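Local coordinates for protein predicted metal-dependent phosphohydrolase (Magnetospirillum magnetotacticum MS-1, PDB 3KH1) that is predicted to be a metal-dependent phosphohydrolase of the HD-domain class, possibly acting as a 5'-deoxynucleotidase, at residues Ser15-Glu19 with Arg106-Leu111; Thr50-Leu54 with Ile65-Ala69. All coordinates share one frame; numbering follows the deposited sequence. Where two conformers were deposited one is given.

Contact 1 of 2, residues Ser15-Glu19 with Arg106-Leu111; sequences SFVVE and RLFGLL
Phe16 lays its ring against Leu107, Phe108 and Leu111, and the apolar part of the contact is built around it. Leu111 CG sits over one face in a CH-pi contact, 4.0 Å from the ring centroid and 21° off the normal, while Leu111 CD2 reaches back to Phe16 CB. At the ring edge, Phe16 CD1 lies 3.2 Å from the backbone Leu107 O. Farther out, Phe16 CZ touches Phe108 CD1 at 3.9 Å. The methylenes of Glu19 cross the leucine ends at about a right angle, Glu19 CG lying 3.7 Å from both Leu107 CD2 and Leu110 CD1. A type I turn from Phe108 to Leu111 brings Leu110 and Leu111 round to the N-terminal helix 8-19 of this mostly helical HD-domain fold; Leu54 of the second subunit packs on both Phe16 and Leu111.

Two separate polar links accompany the ring. A bend at chi2 (70°) brings the Glu19 carboxylate to Arg106, which grips Glu19 OE2 with two nitrogens: NH2 at 2.9 Å, nearly straight (162°), and NH1 at 3.3 Å, more bent. Both approach from the same face of the carboxylate. Lys22 also pairs with OE2, and Asp81 with Arg106 NE. Water 1 bridges Ser15 OG and Leu110 O, donating to each; Ser15 OG bonds Ala12 O as well.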
loop_
_atom_site.group_PDB
_atom_site.type_symbol
_atom_site.label_atom_id
_atom_site.label_comp_id
_atom_site.label_asym_id
_atom_site.label_seq_id
_atom_site.Cartn_x
_atom_site.Cartn_y
_atom_site.Cartn_z
ATOM N N SER A 15 -9.984 -9.363 12.038
ATOM C CA SER A 15 -8.822 -9.726 12.838
ATOM C C SER A 15 -7.528 -9.693 11.988
ATOM O O SER A 15 -6.487 -9.220 12.453
ATOM C CB SER A 15 -9.023 -11.068 13.503
ATOM O OG SER A 15 -8.773 -12.184 12.651
ATOM N N PHE A 16 -7.636 -10.100 10.718
ATOM C CA PHE A 16 -6.509 -10.030 9.800
ATOM C C PHE A 16 -6.175 -8.579 9.462
ATOM O O PHE A 16 -5.013 -8.184 9.514
ATOM C CB PHE A 16 -6.835 -10.823 8.534
ATOM C CG PHE A 16 -5.693 -10.930 7.555
ATOM C CD1 PHE A 16 -4.687 -11.851 7.727
ATOM C CD2 PHE A 16 -5.672 -10.128 6.438
ATOM C CE1 PHE A 16 -3.669 -11.965 6.820
ATOM C CE2 PHE A 16 -4.619 -10.238 5.525
ATOM C CZ PHE A 16 -3.651 -11.186 5.723
ATOM N N VAL A 17 -7.202 -7.775 9.158
ATOM C CA VAL A 17 -7.046 -6.346 8.875
ATOM C C VAL A 17 -6.281 -5.657 10.001
ATOM O O VAL A 17 -5.354 -4.838 9.742
ATOM C CB VAL A 17 -8.367 -5.654 8.529
ATOM C CG1 VAL A 17 -8.181 -4.121 8.428
ATOM C CG2 VAL A 17 -8.980 -6.228 7.199
ATOM N N VAL A 18 -6.660 -5.933 11.241
ATOM C CA VAL A 18 -5.997 -5.322 12.381
ATOM C C VAL A 18 -4.550 -5.813 12.540
ATOM O O VAL A 18 -3.638 -5.024 12.814
ATOM C CB VAL A 18 -6.846 -5.520 13.672
ATOM C CG1 VAL A 18 -6.056 -5.139 14.932
ATOM C CG2 VAL A 18 -8.181 -4.719 13.522
ATOM N N GLU A 19 -4.346 -7.124 12.415
ATOM C CA GLU A 19 -3.031 -7.738 12.595
ATOM C C GLU A 19 -1.982 -7.184 11.631
ATOM O O GLU A 19 -0.843 -6.919 12.017
ATOM C CB GLU A 19 -3.136 -9.231 12.421
ATOM C CG GLU A 19 -1.794 -9.969 12.653
ATOM C CD GLU A 19 -1.266 -10.006 14.106
ATOM O OE1 GLU A 19 -1.949 -9.574 15.059
ATOM O OE2 GLU A 19 -0.151 -10.547 14.319
ATOM N N ARG A 106 0.193 -18.829 10.193
ATOM C CA ARG A 106 -0.383 -18.097 11.301
ATOM C C ARG A 106 -1.168 -16.898 10.812
ATOM O O ARG A 106 -2.285 -16.632 11.268
ATOM C CB ARG A 106 0.687 -17.615 12.277
ATOM C CG ARG A 106 0.085 -16.952 13.513
ATOM C CD ARG A 106 1.137 -16.347 14.402
ATOM N NE ARG A 106 1.620 -15.041 13.929
ATOM C CZ ARG A 106 0.991 -13.866 14.098
ATOM N NH1 ARG A 106 -0.190 -13.776 14.713
ATOM N NH2 ARG A 106 1.580 -12.760 13.715
ATOM N N LEU A 107 -0.565 -16.139 9.887
ATOM C CA LEU A 107 -1.135 -14.873 9.465
ATOM C C LEU A 107 -2.318 -15.078 8.541
ATOM O O LEU A 107 -3.409 -14.561 8.826
ATOM C CB LEU A 107 -0.054 -13.990 8.827
ATOM C CG LEU A 107 0.917 -13.395 9.891
ATOM C CD1 LEU A 107 2.254 -13.065 9.284
ATOM C CD2 LEU A 107 0.233 -12.218 10.601
ATOM N N PHE A 108 -2.126 -15.760 7.409
ATOM C CA PHE A 108 -3.269 -16.052 6.531
ATOM C C PHE A 108 -4.309 -16.917 7.259
ATOM O O PHE A 108 -5.493 -16.814 6.957
ATOM C CB PHE A 108 -2.823 -16.675 5.191
ATOM C CG PHE A 108 -1.928 -15.745 4.384
ATOM C CD1 PHE A 108 -2.362 -14.481 3.997
ATOM C CD2 PHE A 108 -0.634 -16.102 4.040
ATOM C CE1 PHE A 108 -1.542 -13.619 3.288
ATOM C CE2 PHE A 108 0.178 -15.210 3.321
ATOM C CZ PHE A 108 -0.281 -14.011 2.963
ATOM N N GLY A 109 -3.880 -17.685 8.262
ATOM C CA GLY A 109 -4.788 -18.541 9.013
ATOM C C GLY A 109 -5.780 -17.742 9.838
ATOM O O GLY A 109 -6.754 -18.310 10.316
ATOM N N LEU A 110 -5.539 -16.446 10.056
ATOM C CA LEU A 110 -6.539 -15.572 10.687
ATOM C C LEU A 110 -7.795 -15.395 9.809
ATOM O O LEU A 110 -8.881 -15.127 10.303
ATOM C CB LEU A 110 -5.937 -14.206 11.009
ATOM C CG LEU A 110 -4.834 -14.175 12.089
ATOM C CD1 LEU A 110 -4.210 -12.774 12.161
ATOM C CD2 LEU A 110 -5.366 -14.637 13.467
ATOM N N LEU A 111 -7.623 -15.478 8.499
ATOM C CA LEU A 111 -8.730 -15.265 7.570
ATOM C C LEU A 111 -9.702 -16.441 7.610
ATOM O O LEU A 111 -9.339 -17.536 8.051
ATOM C CB LEU A 111 -8.193 -15.085 6.145
ATOM C CG LEU A 111 -7.442 -13.775 5.901
ATOM C CD1 LEU A 111 -6.574 -13.910 4.642
ATOM C CD2 LEU A 111 -8.438 -12.607 5.846
HETATM O O HOH W 1 -9.426 -15.363 12.990
HETATM O O HOH W 2 -1.642 -11.928 16.492
#

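Contact 2 of 2, residues Thr50-Leu54 with Ile65-Ala69; sequences TMAFL and IGRVA
The ring of Phe53 spans Ile65 and Ala69, one helical turn apart on the facing helix, which approach obliquely from one side of the ring plane and at opposite ends of the ring. Phe53 CD1 lies 3.5 Å from Ile65 CG2, in one of the two conformers of Ile65, and Phe53 CE2 is equally near Ala69 CB at 3.5 Å. The side chains of Phe53 and Ile65 run past each other in opposite senses. With CG anti to its own carbonyl carbon (chi1 -73°), Phe53 carries its ring across to the neighbouring helix although its CB does not head that way. Gly66, next to Ile65 in sequence, offers only backbone to the ring, its CA being 4.3 Å from Phe53 CZ.

These segments belong to an antiparallel helix pair in the helical core of the HD domain: the axes of these short segments approach to 8.9 Å with 165° between their directions. Alanines occupy the closest CA pair, Ala52 CA to Ala69 CA at 6.2 Å. Ala52 directs its methyl toward the partner helix and touches Val68 CG1 at 3.8 Å, the branch of Val68 that stands anti to its backbone N (chi1 168°). Beyond the pair, Leu140 of helix 132-151 packs on Ala52 and Phe136 on Ile65, while Arg70 of the second subunit lies against Phe53.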
loop_
_atom_site.group_PDB
_atom_site.type_symbol
_atom_site.label_atom_id
_atom_site.label_comp_id
_atom_site.label_asym_id
_atom_site.label_seq_id
_atom_site.Cartn_x
_atom_site.Cartn_y
_atom_site.Cartn_z
ATOM N N THR A 50 1.169 0.633 -6.642
ATOM C CA THR A 50 0.844 1.805 -7.422
ATOM C C THR A 50 1.580 1.766 -8.783
ATOM O O THR A 50 0.994 2.056 -9.830
ATOM C CB THR A 50 1.213 3.082 -6.624
ATOM O OG1 THR A 50 0.528 3.062 -5.370
ATOM C CG2 THR A 50 0.834 4.347 -7.362
HETATM N N MSE A 51 2.838 1.340 -8.761
HETATM C CA MSE A 51 3.598 1.157 -10.005
HETATM C C MSE A 51 2.937 0.149 -10.948
HETATM O O MSE A 51 3.000 0.316 -12.154
HETATM C CB MSE A 51 5.021 0.668 -9.718
HETATM C CG MSE A 51 5.926 1.726 -9.113
HETATM SE SE MSE A 51 7.580 1.062 -8.391
HETATM C CE MSE A 51 8.461 0.476 -10.065
ATOM N N ALA A 52 2.327 -0.916 -10.423
ATOM C CA ALA A 52 1.628 -1.888 -11.268
ATOM C C ALA A 52 0.587 -1.188 -12.141
ATOM O O ALA A 52 0.501 -1.456 -13.317
ATOM C CB ALA A 52 1.006 -3.011 -10.404
ATOM N N PHE A 53 -0.221 -0.327 -11.533
ATOM C CA PHE A 53 -1.231 0.376 -12.280
ATOM C C PHE A 53 -0.610 1.382 -13.238
ATOM O O PHE A 53 -0.998 1.481 -14.385
ATOM C CB PHE A 53 -2.221 1.061 -11.324
ATOM C CG PHE A 53 -3.145 0.115 -10.645
ATOM C CD1 PHE A 53 -4.105 -0.587 -11.371
ATOM C CD2 PHE A 53 -3.060 -0.074 -9.290
ATOM C CE1 PHE A 53 -4.952 -1.457 -10.728
ATOM C CE2 PHE A 53 -3.939 -0.932 -8.606
ATOM C CZ PHE A 53 -4.875 -1.646 -9.315
ATOM N N LEU A 54 0.373 2.142 -12.785
ATOM C CA LEU A 54 0.995 3.174 -13.613
ATOM C C LEU A 54 1.726 2.609 -14.829
ATOM O O LEU A 54 1.729 3.218 -15.887
ATOM C CB LEU A 54 1.991 3.985 -12.789
ATOM C CG LEU A 54 1.461 4.880 -11.686
ATOM C CD1 LEU A 54 2.573 5.331 -10.711
ATOM C CD2 LEU A 54 0.685 6.095 -12.217
ATOM N N ILE A 65 -3.924 -6.822 -14.149
ATOM C CA ILE A 65 -3.223 -5.820 -13.365
ATOM C C ILE A 65 -3.795 -5.675 -11.941
ATOM O O ILE A 65 -3.052 -5.464 -11.009
ATOM C CB ILE A 65 -3.181 -4.465 -14.116
ATOM C CG1 ILE A 65 -2.284 -4.576 -15.372
ATOM C CG2 ILE A 65 -2.815 -3.295 -13.177
ATOM C CD1 ILE A 65 -0.792 -4.720 -15.076
ATOM N N GLY A 66 -5.102 -5.774 -11.764
ATOM C CA GLY A 66 -5.686 -5.709 -10.438
ATOM C C GLY A 66 -5.237 -6.859 -9.553
ATOM O O GLY A 66 -5.047 -6.708 -8.347
ATOM N N ARG A 67 -5.065 -8.024 -10.174
ATOM C CA ARG A 67 -4.568 -9.182 -9.473
ATOM C C ARG A 67 -3.096 -9.036 -9.110
ATOM O O ARG A 67 -2.700 -9.406 -7.998
ATOM C CB ARG A 67 -4.841 -10.435 -10.291
ATOM C CG ARG A 67 -4.484 -11.732 -9.600
ATOM C CD ARG A 67 -5.090 -12.947 -10.321
ATOM N NE ARG A 67 -4.914 -14.196 -9.595
ATOM C CZ ARG A 67 -3.782 -14.877 -9.588
ATOM N NH1 ARG A 67 -2.719 -14.426 -10.270
ATOM N NH2 ARG A 67 -3.727 -15.990 -8.893
ATOM N N VAL A 68 -2.308 -8.489 -10.019
ATOM C CA VAL A 68 -0.921 -8.117 -9.701
ATOM C C VAL A 68 -0.882 -7.169 -8.500
ATOM O O VAL A 68 -0.074 -7.353 -7.569
ATOM C CB VAL A 68 -0.209 -7.501 -10.929
ATOM C CG1 VAL A 68 1.129 -6.848 -10.530
ATOM C CG2 VAL A 68 0.008 -8.607 -12.001
ATOM N N ALA A 69 -1.770 -6.164 -8.492
ATOM C CA ALA A 69 -1.824 -5.211 -7.398
ATOM C C ALA A 69 -2.116 -5.938 -6.101
ATOM O O ALA A 69 -1.453 -5.695 -5.092
ATOM C CB ALA A 69 -2.845 -4.095 -7.657
#

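How the contacts relate
From the N terminus the chain first supplies helix 8-19, whose last turn is met by residues 106-111; contact 1 therefore closes a long loop, with 86 residues between its segments. Inside it lies contact 2, which closes a helical hairpin of helices 41-54 and 65-74, its segments separated by ten residues without helix or strand. The smaller loop is nested in the larger and does not cross it. Their centres are 23 Å apart and their nearest atoms about 12 Å, so the two do not touch. Contact 1 ties the N-terminal helix to the end of helix 96-108 and the turn after it, contact 2 pairs two buried helices, and both also meet the second subunit.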